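Local coordinates for protein endoglucanase (Komagataeibacter sucrofermentans, PDB 6VC5) that probably hydrolyses internal beta-1,4-glucosidic linkages in cellulose and related beta-glucans, as a family 8 glycoside hydrolase, at residues 25-29 against 30-34; 143-147 against 148-152; 234-237 against 238-242; 279-282 against 283-287; 296-299 against 300-304. One frame throughout, in Å; residues are numbered along the deposited sequence. Where two conformers were deposited one is given.

All five contacts are local, each made within one short run of chain, and they follow in series from contact 1 to contact 5. Contact 1 leads into helix 33-46 and contact 2 into strand 149-152 of a small three-stranded sheet. Contacts 3 and 5 start helices 238-251 and 300-313, and contact 4 lies at the end region of helix 274-282. Contacts 3 and 4 touch, with centres about 13 Å apart: Leu241 CD1 packs 3.6 Å from Thr283 O. Contacts 1 and 5 are equally close by centre but do not touch, while contacts 2 and 4 lie about 34 Å apart. Together they mark turning points of a largely helical family 8 fold.

Contact 1 (25-29 against 30-34); sequences TGNSG and ESHSE
The amide of Asn27 overlaps the carboxylate end of Glu30, the two side chains crossing at about a right angle and their flat groups turned 66° from each other. Asn27 ND2 donates to Glu30 OE2 over 2.9 Å. The acceptor lies in the plane of the amide, yet the nitrogen approaches from above the carboxylate plane. On the other branch of the amide the model is too tight against Glu30, so the fine placing of that oxygen is doubtful. Asn27 reaches over because its CG lies opposite its own backbone nitrogen (chi1 169°).

The second carboxylate oxygen serves the strand side. His32 NE2 gives a hydrogen bond at 2.8 Å to Glu30 OE1, which accepts through its anti lone pair, with the oxygen tilted somewhat out of the imidazole plane; the bond is bent, at 132°. The ring also meets that of Trp73, their planes nearly parallel. With an alanine here instead of Glu30, the Asn27 amide and His32 NE2 would probably both lose their acceptor, and the amide would be set free to turn.

Between the backbones, water 1 donates to Asn27 O at 3.0 Å and to Glu30 O at 2.6 Å, tying the two ends of the bend together. Strand 30-32 pairs with strand 74-76, and His32 stands at the N-cap position of helix 33-46. Asn27 to Glu30 form a type I beta turn, here braced by an Asn-carboxylate bond and leading into a short strand and then a helix.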
# COMPACT_ATOMS: atom_id res chain seq x y z
N THR A 25 -3.91 -18.28 -2.91
CA THR A 25 -3.99 -19.74 -2.92
C THR A 25 -3.13 -20.38 -1.83
O THR A 25 -3.43 -21.49 -1.37
CB THR A 25 -3.61 -20.27 -4.30
OG1 THR A 25 -2.37 -19.68 -4.72
CG2 THR A 25 -4.68 -19.92 -5.32
N GLY A 26 -2.06 -19.69 -1.40
CA GLY A 26 -1.20 -20.20 -0.35
C GLY A 26 -1.62 -19.84 1.06
O GLY A 26 -1.02 -20.32 2.03
N ASN A 27 -2.63 -18.99 1.20
CA ASN A 27 -3.22 -18.63 2.47
C ASN A 27 -4.74 -18.64 2.24
O ASN A 27 -5.43 -17.63 2.31
CB ASN A 27 -2.65 -17.29 2.95
CG ASN A 27 -3.41 -16.71 4.13
OD1 ASN A 27 -3.97 -15.61 4.04
ND2 ASN A 27 -3.46 -17.45 5.23
N SER A 28 -5.25 -19.83 1.92
CA SER A 28 -6.56 -19.99 1.31
C SER A 28 -7.72 -19.72 2.27
O SER A 28 -8.87 -19.70 1.82
CB SER A 28 -6.69 -21.41 0.78
OG SER A 28 -6.44 -22.35 1.82
N GLY A 29 -7.46 -19.52 3.55
CA GLY A 29 -8.55 -19.35 4.49
C GLY A 29 -8.78 -17.93 4.96
O GLY A 29 -9.31 -17.73 6.06
N GLU A 30 -8.37 -16.95 4.17
CA GLU A 30 -8.61 -15.56 4.52
C GLU A 30 -8.72 -14.62 3.33
O GLU A 30 -8.19 -14.86 2.31
CB GLU A 30 -7.60 -14.99 5.54
CG GLU A 30 -6.16 -15.10 5.25
CD GLU A 30 -5.29 -15.09 6.55
OE1 GLU A 30 -4.76 -14.05 6.93
OE2 GLU A 30 -5.13 -16.13 7.22
N SER A 31 -9.44 -13.55 3.56
CA SER A 31 -9.44 -12.41 2.65
C SER A 31 -9.18 -11.17 3.50
O SER A 31 -9.56 -11.12 4.67
CB SER A 31 -10.77 -12.24 1.92
OG SER A 31 -10.91 -13.21 0.87
N HIS A 32 -8.50 -10.19 2.92
CA HIS A 32 -8.03 -9.00 3.65
C HIS A 32 -8.58 -7.75 3.00
O HIS A 32 -8.88 -7.76 1.83
CB HIS A 32 -6.50 -8.92 3.62
CG HIS A 32 -5.81 -10.02 4.34
ND1 HIS A 32 -4.88 -10.83 3.74
CD2 HIS A 32 -5.92 -10.46 5.61
CE1 HIS A 32 -4.44 -11.72 4.61
NE2 HIS A 32 -5.06 -11.52 5.75
N SER A 33 -8.68 -6.67 3.75
CA SER A 33 -9.09 -5.41 3.13
C SER A 33 -8.08 -4.97 2.08
O SER A 33 -8.46 -4.41 1.04
CB SER A 33 -9.33 -4.31 4.18
OG SER A 33 -8.14 -3.98 4.88
N GLU A 34 -6.78 -5.22 2.30
CA GLU A 34 -5.78 -4.87 1.31
C GLU A 34 -5.98 -5.67 0.03
O GLU A 34 -5.87 -5.13 -1.08
CB GLU A 34 -4.39 -5.11 1.89
CG GLU A 34 -3.22 -4.83 0.96
CD GLU A 34 -1.86 -5.16 1.58
OE1 GLU A 34 -1.84 -5.65 2.74
OE2 GLU A 34 -0.82 -4.92 0.92
O HOH W 1 -5.84 -14.93 1.11

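Contact 2 (143-147 against 148-152); sequences GFLTK and DTVTL
Phe144 and Thr151 face each other across a tight reversal of the chain, joined first by backbone bonds. Thr151 N donates to Phe144 O at 2.8 Å, and Thr146 N to Thr149 O at 3.0 Å. These two bonds flank Leu145 and Val150, a non-hydrogen-bonded antiparallel pair.

A hydroxyl closes the bend. Thr146 OG1 accepts from Asp148 N at 3.0 Å, as in an ST turn, and from Thr149 N at 3.1 Å; a chi1 of 78° swings it over those two amides. Waters add bridges: water 2 links Gly143 O with Thr151 OG1, and water 4 joins the hydroxyls of Thr146 and Thr149.

At the tip, Lys147 and Asp148 run side by side in a salt bridge, NZ to OD2 2.9 Å, on the syn side of the carboxylate. The lysine chain bends at its last torsion to reach it, and Asp148 OD2 also accepts from His205.

Apolar packing is modest. Leu145 CD1 meets Val150 CB at 3.8 Å, while Thr151 CG2 lies at the edge of the Phe144 ring.

Strand 149-152 is an outermost strand of its three-stranded antiparallel sheet, beside strand 200-203. Val150 rests on Ile202 and on Val131 of strand 128-131, which Leu145 approaches too, through Lys129.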
# COMPACT_ATOMS: atom_id res chain seq x y z
N GLY A 143 -3.23 -0.94 18.59
CA GLY A 143 -1.92 -1.56 18.66
C GLY A 143 -0.76 -0.74 18.14
O GLY A 143 0.36 -1.25 18.09
N PHE A 144 -0.99 0.53 17.77
CA PHE A 144 0.05 1.37 17.19
C PHE A 144 0.26 2.68 17.93
O PHE A 144 1.22 3.40 17.62
CB PHE A 144 -0.26 1.68 15.72
CG PHE A 144 -0.48 0.45 14.90
CD1 PHE A 144 0.60 -0.32 14.52
CD2 PHE A 144 -1.75 0.06 14.53
CE1 PHE A 144 0.43 -1.46 13.75
CE2 PHE A 144 -1.94 -1.08 13.77
CZ PHE A 144 -0.84 -1.84 13.38
N LEU A 145 -0.58 3.03 18.89
CA LEU A 145 -0.47 4.32 19.57
C LEU A 145 -0.58 4.09 21.06
O LEU A 145 -1.58 3.52 21.54
CB LEU A 145 -1.57 5.28 19.09
CG LEU A 145 -1.59 6.68 19.70
CD1 LEU A 145 -0.32 7.44 19.34
CD2 LEU A 145 -2.82 7.43 19.23
N THR A 146 0.43 4.52 21.81
CA THR A 146 0.37 4.55 23.26
C THR A 146 0.56 5.99 23.72
O THR A 146 0.71 6.90 22.91
CB THR A 146 1.44 3.64 23.88
OG1 THR A 146 2.72 4.29 23.84
CG2 THR A 146 1.53 2.30 23.17
N LYS A 147 0.55 6.19 25.04
CA LYS A 147 0.82 7.52 25.55
C LYS A 147 2.27 7.95 25.33
O LYS A 147 2.57 9.14 25.40
CB LYS A 147 0.48 7.61 27.04
CG LYS A 147 1.33 6.72 27.93
CD LYS A 147 0.98 6.93 29.41
CE LYS A 147 2.04 6.34 30.33
NZ LYS A 147 3.35 7.04 30.20
N ASP A 148 3.17 7.00 25.03
CA ASP A 148 4.59 7.28 24.91
C ASP A 148 5.12 7.25 23.48
O ASP A 148 6.10 7.94 23.19
CB ASP A 148 5.41 6.28 25.73
CG ASP A 148 5.07 6.33 27.21
OD1 ASP A 148 5.07 5.26 27.86
OD2 ASP A 148 4.81 7.43 27.74
N THR A 149 4.55 6.43 22.60
CA THR A 149 5.10 6.29 21.25
C THR A 149 3.98 6.09 20.25
O THR A 149 2.88 5.62 20.58
CB THR A 149 6.07 5.10 21.09
OG1 THR A 149 5.33 3.87 21.10
CG2 THR A 149 7.12 5.05 22.18
N VAL A 150 4.27 6.43 19.01
CA VAL A 150 3.42 6.08 17.88
C VAL A 150 4.23 5.21 16.94
O VAL A 150 5.42 5.46 16.72
CB VAL A 150 2.82 7.31 17.17
CG1 VAL A 150 3.90 8.14 16.49
CG2 VAL A 150 1.76 6.87 16.17
N THR A 151 3.61 4.15 16.42
CA THR A 151 4.20 3.31 15.39
C THR A 151 3.57 3.66 14.05
O THR A 151 2.34 3.68 13.92
CB THR A 151 3.95 1.83 15.68
OG1 THR A 151 4.53 1.50 16.95
CG2 THR A 151 4.53 0.94 14.56
N LEU A 152 4.41 3.93 13.05
CA LEU A 152 3.92 4.22 11.71
C LEU A 152 4.44 3.17 10.75
O LEU A 152 5.54 2.65 10.90
CB LEU A 152 4.38 5.61 11.24
CG LEU A 152 4.06 6.80 12.14
CD1 LEU A 152 4.61 8.09 11.51
CD2 LEU A 152 2.56 6.91 12.36
O HOH W 2 3.15 -0.78 17.75
O HOH W 3 3.31 2.60 19.65
O HOH W 4 4.79 2.84 23.66

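Contact 3 (234-237 against 238-242); sequences HMLT and PELLA
Leu236 divides its two methyls between a pair of successive helix residues. CD1 comes against Leu240 CB at 3.9 Å, the two side chains meeting at a slant. CD2 reaches Leu241 CB, also at 3.9 Å, and there the side chains cross at about a right angle, with Leu241 CD1 touching the same methyl. The fork spans both because, with chi1 at -165°, the branch of Leu236 is carried toward the first turn of the helix.

Thr237, the next residue, is turned quite differently. Its hydroxyl is directed to the first turn of the helix, and OG1 accepts from Leu240 N at 3.2 Å with a fairly straight N-H approach of 161°. Its chi1 of 61° tucks the oxygen between the backbone nitrogen and the carbonyl carbon, CG2 lying beside the backbone nitrogen. Leu240 crosses the threonine obliquely, so that its CD1 lies 3.4 Å from Thr237 OG1 and gives the polar atom an apolar flank. Thr237 O then takes the first regular helical bond, from Leu241 N at 2.9 Å. Where the chain enters the helix, Thr237 CB and Pro238 CD are pressed to 3.5 Å, a little inside the usual carbon contact.

Leu236 and Leu240 both touch Leu230 of helix 225-232, and Leu240 also Ile185 of helix 172-187. A threonine N-cap on helix 238-251 thus combines with a hydrophobic staple, Leu236 before the cap packing on Leu241 in the first turn.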
# COMPACT_ATOMS: atom_id res chain seq x y z
N HIS A 234 5.17 11.20 -8.04
CA HIS A 234 6.11 12.26 -8.44
C HIS A 234 6.67 13.01 -7.23
O HIS A 234 6.92 14.22 -7.29
CB HIS A 234 5.51 13.20 -9.49
CG HIS A 234 4.88 12.48 -10.64
ND1 HIS A 234 5.61 11.76 -11.56
CD2 HIS A 234 3.58 12.36 -11.02
CE1 HIS A 234 4.80 11.23 -12.45
NE2 HIS A 234 3.56 11.58 -12.15
N MET A 235 6.87 12.29 -6.13
CA MET A 235 7.37 12.86 -4.89
C MET A 235 8.76 12.34 -4.53
O MET A 235 9.27 12.71 -3.46
CB MET A 235 6.42 12.55 -3.72
CG MET A 235 5.04 13.21 -3.79
SD MET A 235 3.92 12.55 -2.50
CE MET A 235 2.39 13.35 -2.94
N LEU A 236 9.38 11.51 -5.36
CA LEU A 236 10.71 10.97 -5.06
C LEU A 236 11.76 12.03 -5.38
O LEU A 236 11.96 12.38 -6.55
CB LEU A 236 10.94 9.69 -5.86
CG LEU A 236 12.10 8.80 -5.40
CD1 LEU A 236 11.84 8.27 -4.00
CD2 LEU A 236 12.29 7.65 -6.38
N THR A 237 12.44 12.53 -4.34
CA THR A 237 13.44 13.58 -4.52
C THR A 237 14.69 13.00 -5.18
O THR A 237 14.92 11.79 -5.15
CB THR A 237 13.83 14.16 -3.17
OG1 THR A 237 14.39 13.13 -2.34
CG2 THR A 237 12.63 14.79 -2.47
N PRO A 238 15.51 13.86 -5.78
CA PRO A 238 16.82 13.40 -6.29
C PRO A 238 17.66 12.68 -5.25
O PRO A 238 18.23 11.62 -5.55
CB PRO A 238 17.47 14.70 -6.78
CG PRO A 238 16.33 15.58 -7.13
CD PRO A 238 15.23 15.27 -6.16
N GLU A 239 17.75 13.23 -4.03
CA GLU A 239 18.49 12.58 -2.95
C GLU A 239 18.03 11.14 -2.74
O GLU A 239 18.84 10.21 -2.70
CB GLU A 239 18.32 13.38 -1.66
CG GLU A 239 19.06 12.81 -0.46
CD GLU A 239 18.89 13.66 0.79
OE1 GLU A 239 17.92 14.45 0.85
OE2 GLU A 239 19.73 13.53 1.71
N LEU A 240 16.72 10.95 -2.61
CA LEU A 240 16.19 9.62 -2.30
C LEU A 240 16.33 8.67 -3.49
O LEU A 240 16.62 7.49 -3.31
CB LEU A 240 14.73 9.71 -1.86
CG LEU A 240 14.46 9.64 -0.36
CD1 LEU A 240 14.73 10.98 0.29
CD2 LEU A 240 13.02 9.19 -0.12
N LEU A 241 16.10 9.16 -4.70
CA LEU A 241 16.27 8.32 -5.88
C LEU A 241 17.71 7.83 -5.98
O LEU A 241 17.96 6.66 -6.31
CB LEU A 241 15.86 9.07 -7.15
CG LEU A 241 16.18 8.37 -8.47
CD1 LEU A 241 15.49 7.03 -8.57
CD2 LEU A 241 15.81 9.23 -9.66
N ALA A 242 18.68 8.69 -5.67
CA ALA A 242 20.08 8.28 -5.73
C ALA A 242 20.39 7.22 -4.69
O ALA A 242 21.13 6.26 -4.97
CB ALA A 242 20.99 9.50 -5.56

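Contact 4 (279-282 against 283-287); sequences VASC and TGLAS
Thr283 turns its hydroxyl back onto the C-terminal part of helix 274-282, and this is the tight side of the contact. Its OG1 donates to Val279 O at 2.9 Å; held between the backbone nitrogen and the carbonyl carbon (chi1 57°), it faces back to that oxygen. Cys282 N bonds the same oxygen from the opposite face of the carbonyl. Ala280 O is also held twice: Thr283 N and Leu285 N, each 3.0 Å away, come to it from opposite faces. Leu285 CB then packs on Ala280 CB at 3.8 Å, and both residues touch Trp248 of helix 238-251.

The looser side is bridged by solvent. Water 5 donates to Ser281 O at 2.9 Å and accepts from Gly284 N at 2.8 Å. Gly284 has a phi of 110°, at which a side chain would strike the carbonyl of Thr283. A valine in place of Thr283 would probably leave Val279 O without its hydroxyl donor, putting a methyl against a polar atom.

The carbonyls of Val279 and Ala280 thus each take two donors, with the chain from Thr283 onward supplying at least one, and Ser281 O takes a water.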
# COMPACT_ATOMS: atom_id res chain seq x y z
N VAL A 279 9.57 -3.03 -8.69
CA VAL A 279 9.77 -1.75 -7.99
C VAL A 279 11.13 -1.14 -8.32
O VAL A 279 11.23 0.06 -8.61
CB VAL A 279 9.60 -1.96 -6.47
CG1 VAL A 279 9.93 -0.66 -5.74
CG2 VAL A 279 8.16 -2.39 -6.15
N ALA A 280 12.20 -1.94 -8.26
CA ALA A 280 13.54 -1.43 -8.53
C ALA A 280 13.67 -0.88 -9.94
O ALA A 280 14.31 0.15 -10.15
CB ALA A 280 14.57 -2.54 -8.33
N SER A 281 13.01 -1.52 -10.91
CA SER A 281 13.06 -1.05 -12.28
C SER A 281 12.41 0.32 -12.43
O SER A 281 12.74 1.06 -13.36
CB SER A 281 12.39 -2.10 -13.18
OG SER A 281 13.06 -3.36 -13.08
N CYS A 282 11.48 0.68 -11.53
CA CYS A 282 10.83 1.97 -11.61
C CYS A 282 11.60 3.05 -10.85
O CYS A 282 11.27 4.24 -10.95
CB CYS A 282 9.43 1.85 -11.03
SG CYS A 282 8.27 0.80 -11.98
N THR A 283 12.62 2.66 -10.07
CA THR A 283 13.27 3.56 -9.12
C THR A 283 14.79 3.42 -9.15
O THR A 283 15.46 3.44 -8.11
CB THR A 283 12.74 3.37 -7.70
OG1 THR A 283 12.90 2.00 -7.30
CG2 THR A 283 11.25 3.74 -7.61
N GLY A 284 15.38 3.29 -10.34
CA GLY A 284 16.81 3.47 -10.51
C GLY A 284 17.63 2.23 -10.83
O GLY A 284 18.85 2.36 -11.02
N LEU A 285 17.03 1.06 -10.94
CA LEU A 285 17.85 -0.09 -11.24
C LEU A 285 18.23 -0.11 -12.70
O LEU A 285 17.42 0.18 -13.55
CB LEU A 285 17.15 -1.39 -10.84
CG LEU A 285 17.90 -2.64 -11.28
CD1 LEU A 285 19.20 -2.81 -10.52
CD2 LEU A 285 17.04 -3.88 -11.13
N ALA A 286 19.49 -0.47 -12.96
CA ALA A 286 20.05 -0.53 -14.30
C ALA A 286 20.05 -1.98 -14.77
O ALA A 286 20.61 -2.84 -14.11
CB ALA A 286 21.48 -0.02 -14.26
N SER A 287 19.43 -2.27 -15.90
CA SER A 287 18.63 -1.34 -16.67
C SER A 287 17.20 -1.83 -16.57
O SER A 287 16.94 -3.02 -16.71
CB SER A 287 19.08 -1.31 -18.13
OG SER A 287 18.92 -2.57 -18.78
O HOH W 5 14.30 3.46 -12.92

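Contact 5 (296-299 against 300-304); sequences HAPD and YYSAA
Asp299 OD1 takes the shortest polar bond here, accepting from Ser302 N at 2.9 Å with the amide nearly in line with the C-O bond. Asp299 is the N-cap of helix 300-313, and its carboxylate folds over the first turn because CG sits between the backbone nitrogen and the carbonyl carbon (chi1 61°). The same oxygen lies 3.2 Å from Ser302 CB, which packs against it, and Tyr301 CB flanks it farther off. Such a negative group at a helix start is probably favoured by the helix dipole. The backbone continues the grip with Asp299 O, which receives Ala303 N at 3.1 Å.

The residues before the cap pack on the first turn as well. Ala297 CB meets Ala303 CB at 3.8 Å, methyl against methyl. Pro298 lays its CD and CG alongside Ser302, with CD 3.7 Å from the OG. That hydroxyl has its own polar partner in Gly275 N at the start of helix 274-282.

Tyr300 and Tyr301 meet different neighbours. The Tyr300 ring meets Tyr15 of helix 4-15 edge-to-face and touches Tyr38 of helix 33-46. Tyr301 packs edge-to-face with Tyr221, bonds its carbonyl through OH, and touches Tyr276 of helix 274-282, so the head of helix 300-313 is wedged among three other helices.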
# COMPACT_ATOMS: atom_id res chain seq x y z
N HIS A 296 4.66 -15.71 -14.44
CA HIS A 296 5.84 -16.23 -13.76
C HIS A 296 5.85 -15.91 -12.27
O HIS A 296 6.85 -16.21 -11.59
CB HIS A 296 7.12 -15.68 -14.39
CG HIS A 296 7.26 -15.99 -15.85
ND1 HIS A 296 7.76 -15.09 -16.76
CD2 HIS A 296 6.94 -17.10 -16.56
CE1 HIS A 296 7.75 -15.63 -17.97
NE2 HIS A 296 7.26 -16.85 -17.87
N ALA A 297 4.80 -15.29 -11.74
CA ALA A 297 4.80 -14.87 -10.35
C ALA A 297 4.89 -16.10 -9.44
O ALA A 297 4.11 -17.05 -9.61
CB ALA A 297 3.53 -14.08 -10.03
N PRO A 298 5.82 -16.12 -8.48
CA PRO A 298 5.93 -17.28 -7.59
C PRO A 298 4.85 -17.36 -6.54
O PRO A 298 4.63 -18.46 -5.99
CB PRO A 298 7.29 -17.07 -6.91
CG PRO A 298 7.45 -15.56 -6.90
CD PRO A 298 6.82 -15.08 -8.19
N ASP A 299 4.18 -16.26 -6.23
CA ASP A 299 3.16 -16.25 -5.19
C ASP A 299 2.29 -15.01 -5.33
O ASP A 299 2.56 -14.10 -6.12
CB ASP A 299 3.75 -16.38 -3.78
CG ASP A 299 4.71 -15.24 -3.40
OD1 ASP A 299 4.71 -14.18 -4.06
OD2 ASP A 299 5.46 -15.40 -2.41
N TYR A 300 1.23 -14.98 -4.51
CA TYR A 300 0.29 -13.87 -4.52
C TYR A 300 0.96 -12.55 -4.18
O TYR A 300 0.68 -11.52 -4.81
CB TYR A 300 -0.82 -14.18 -3.51
CG TYR A 300 -1.70 -13.02 -3.20
CD1 TYR A 300 -2.80 -12.73 -3.99
CD2 TYR A 300 -1.43 -12.19 -2.12
CE1 TYR A 300 -3.61 -11.66 -3.70
CE2 TYR A 300 -2.23 -11.11 -1.83
CZ TYR A 300 -3.33 -10.85 -2.63
OH TYR A 300 -4.14 -9.78 -2.35
N TYR A 301 1.82 -12.53 -3.16
CA TYR A 301 2.46 -11.27 -2.77
C TYR A 301 3.18 -10.65 -3.96
O TYR A 301 3.04 -9.45 -4.24
CB TYR A 301 3.46 -11.52 -1.64
CG TYR A 301 4.27 -10.29 -1.34
CD1 TYR A 301 3.80 -9.33 -0.45
CD2 TYR A 301 5.48 -10.06 -1.98
CE1 TYR A 301 4.53 -8.18 -0.19
CE2 TYR A 301 6.20 -8.92 -1.74
CZ TYR A 301 5.72 -7.99 -0.84
OH TYR A 301 6.46 -6.86 -0.61
N SER A 302 3.97 -11.45 -4.66
CA SER A 302 4.75 -10.93 -5.78
C SER A 302 3.84 -10.47 -6.92
O SER A 302 4.10 -9.44 -7.55
CB SER A 302 5.71 -12.02 -6.27
OG SER A 302 6.60 -11.51 -7.24
N ALA A 303 2.78 -11.23 -7.18
CA ALA A 303 1.86 -10.87 -8.26
C ALA A 303 1.19 -9.52 -8.00
O ALA A 303 1.10 -8.68 -8.91
CB ALA A 303 0.80 -11.96 -8.43
N ALA A 304 0.73 -9.28 -6.77
CA ALA A 304 0.09 -8.01 -6.46
C ALA A 304 1.08 -6.85 -6.57
O ALA A 304 0.73 -5.78 -7.10
CB ALA A 304 -0.56 -8.07 -5.08